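Local coordinates for N utilization substance protein B homolog (Thermotoga maritima, PDB 1TZV), which probably binds the boxA antiterminator sequence of ribosomal RNA operons and takes part in transcription antitermination, at residues L10-A15 / E45-Y50. Sequence-based numbering, arbitrary orientation. Where two conformers were deposited one is given.
Sequences LAVFKA and EDARRY
The phenol ring of Y50 is approached obliquely by V12, whose CG2 comes to the CG end of the ring at 4.1 Å from CG of Y50, while Y90 of helix 79-94 packs against the tyrosine with the two ring planes at about 60°. The other flat group, the guanidinium of R49, holds OD1 of D46 at its edge and in its plane in a salt bridge within the helix, NH2 of R49 to OD1 of D46 being 3.1 Å, on the anti side and 22° out of the carboxylate plane.

Between the helices V12 does the touching. With chi1 at 174°, its CG1 lies anti to the backbone N and CG2 anti to the carbonyl carbon; CG2 of V12 reaches between two residues about one turn apart, 3.7 Å from CA of A47 and 3.6 Å from CB of Y50. CG1 of V12 stands 4.0 Å from CB of Y50. The small A47 side chain is consistent with the close approach of CA of V12 to CA of A47, 5.7 Å.

L87 of helix 79-94 touches both V12 and Y50. Segments 10-15 and 45-50 of this all-helical NusB fold thus meet through buried hydrocarbon with no hydrogen bond between them, consistent with hydrophobic packing, the Y50 hydroxyl being hydrogen-bonded to E91.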
loop_
_atom_site.group_PDB
_atom_site.type_symbol
_atom_site.label_atom_id
_atom_site.label_comp_id
_atom_site.label_asym_id
_atom_site.label_seq_id
_atom_site.Cartn_x
_atom_site.Cartn_y
_atom_site.Cartn_z
ATOM N N LEU A 10 7.509 -3.526 0.693
ATOM C CA LEU A 10 7.206 -4.278 1.907
ATOM C C LEU A 10 7.590 -3.481 3.150
ATOM O O LEU A 10 6.945 -3.605 4.185
ATOM C CB LEU A 10 7.927 -5.630 1.926
ATOM C CG LEU A 10 7.206 -6.835 1.315
ATOM C CD1 LEU A 10 8.169 -8.013 1.349
ATOM C CD2 LEU A 10 5.899 -7.152 2.070
ATOM N N ALA A 11 8.639 -2.667 3.065
ATOM C CA ALA A 11 9.037 -1.860 4.230
ATOM C C ALA A 11 7.925 -0.849 4.537
ATOM O O ALA A 11 7.620 -0.575 5.704
ATOM C CB ALA A 11 10.363 -1.125 3.957
ATOM N N VAL A 12 7.336 -0.277 3.484
ATOM C CA VAL A 12 6.233 0.667 3.641
ATOM C C VAL A 12 5.066 -0.070 4.317
ATOM O O VAL A 12 4.475 0.423 5.286
ATOM C CB VAL A 12 5.796 1.235 2.258
ATOM C CG1 VAL A 12 4.570 2.083 2.424
ATOM C CG2 VAL A 12 6.923 2.058 1.645
ATOM N N PHE A 13 4.755 -1.261 3.810
ATOM C CA PHE A 13 3.680 -2.044 4.395
ATOM C C PHE A 13 3.971 -2.357 5.859
ATOM O O PHE A 13 3.083 -2.220 6.694
ATOM C CB PHE A 13 3.462 -3.346 3.632
ATOM C CG PHE A 13 2.463 -4.241 4.299
ATOM C CD1 PHE A 13 1.108 -3.957 4.223
ATOM C CD2 PHE A 13 2.885 -5.282 5.102
ATOM C CE1 PHE A 13 0.179 -4.705 4.963
ATOM C CE2 PHE A 13 1.971 -6.037 5.845
ATOM C CZ PHE A 13 0.617 -5.742 5.773
ATOM N N LYS A 14 5.193 -2.777 6.177
ATOM C CA LYS A 14 5.519 -3.081 7.566
ATOM C C LYS A 14 5.342 -1.878 8.480
ATOM O O LYS A 14 4.891 -2.030 9.618
ATOM C CB LYS A 14 6.941 -3.630 7.669
ATOM C CG LYS A 14 7.108 -4.992 7.014
ATOM C CD LYS A 14 8.519 -5.539 7.196
ATOM C CE LYS A 14 9.547 -4.653 6.515
ATOM N NZ LYS A 14 10.937 -5.099 6.788
ATOM N N ALA A 15 5.672 -0.681 8.002
ATOM C CA ALA A 15 5.494 0.513 8.829
ATOM C C ALA A 15 3.996 0.729 9.085
ATOM O O ALA A 15 3.590 1.020 10.209
ATOM C CB ALA A 15 6.125 1.743 8.150
ATOM N N GLU A 45 14.699 6.423 -0.017
ATOM C CA GLU A 45 14.037 7.603 -0.555
ATOM C C GLU A 45 12.600 7.256 -0.951
ATOM O O GLU A 45 11.656 7.967 -0.611
ATOM C CB GLU A 45 14.799 8.100 -1.792
ATOM C CG GLU A 45 14.223 9.315 -2.477
ATOM C CD GLU A 45 14.900 9.590 -3.812
ATOM O OE1 GLU A 45 16.099 9.251 -3.949
ATOM O OE2 GLU A 45 14.239 10.151 -4.713
ATOM N N ASP A 46 12.449 6.165 -1.696
ATOM C CA ASP A 46 11.127 5.752 -2.146
ATOM C C ASP A 46 10.194 5.413 -0.980
ATOM O O ASP A 46 9.070 5.901 -0.939
ATOM C CB ASP A 46 11.239 4.551 -3.087
ATOM C CG ASP A 46 11.956 4.884 -4.383
ATOM O OD1 ASP A 46 12.003 6.073 -4.753
ATOM O OD2 ASP A 46 12.448 3.940 -5.040
ATOM N N ALA A 47 10.665 4.601 -0.041
ATOM C CA ALA A 47 9.825 4.225 1.101
ATOM C C ALA A 47 9.370 5.449 1.877
ATOM O O ALA A 47 8.207 5.556 2.256
ATOM C CB ALA A 47 10.562 3.272 1.997
ATOM N N ARG A 48 10.282 6.405 2.080
ATOM C CA ARG A 48 9.933 7.636 2.790
ATOM C C ARG A 48 8.864 8.449 2.028
ATOM O O ARG A 48 7.934 8.993 2.641
ATOM C CB ARG A 48 11.200 8.491 3.029
ATOM C CG ARG A 48 12.123 7.875 4.051
ATOM C CD ARG A 48 13.505 8.548 4.081
ATOM N NE ARG A 48 14.336 7.892 5.082
ATOM C CZ ARG A 48 15.654 7.727 4.979
ATOM N NH1 ARG A 48 16.316 7.105 5.942
ATOM N NH2 ARG A 48 16.293 8.185 3.917
ATOM N N ARG A 49 8.995 8.548 0.706
ATOM C CA ARG A 49 8.025 9.282 -0.094
ATOM C C ARG A 49 6.643 8.597 0.024
ATOM O O ARG A 49 5.608 9.264 0.184
ATOM C CB ARG A 49 8.464 9.341 -1.568
ATOM C CG ARG A 49 7.497 10.110 -2.441
ATOM C CD ARG A 49 7.912 10.157 -3.924
ATOM N NE ARG A 49 7.879 8.840 -4.558
ATOM C CZ ARG A 49 8.954 8.092 -4.775
ATOM N NH1 ARG A 49 8.830 6.902 -5.343
ATOM N NH2 ARG A 49 10.160 8.536 -4.448
ATOM N N TYR A 50 6.637 7.268 -0.085
ATOM C CA TYR A 50 5.388 6.503 0.053
ATOM C C TYR A 50 4.706 6.765 1.403
ATOM O O TYR A 50 3.516 7.092 1.463
ATOM C CB TYR A 50 5.652 4.984 -0.051
ATOM C CG TYR A 50 5.601 4.373 -1.443
ATOM C CD1 TYR A 50 6.499 4.776 -2.441
ATOM C CD2 TYR A 50 4.686 3.355 -1.749
ATOM C CE1 TYR A 50 6.492 4.167 -3.700
ATOM C CE2 TYR A 50 4.673 2.751 -3.010
ATOM C CZ TYR A 50 5.578 3.153 -3.969
ATOM O OH TYR A 50 5.602 2.495 -5.176
#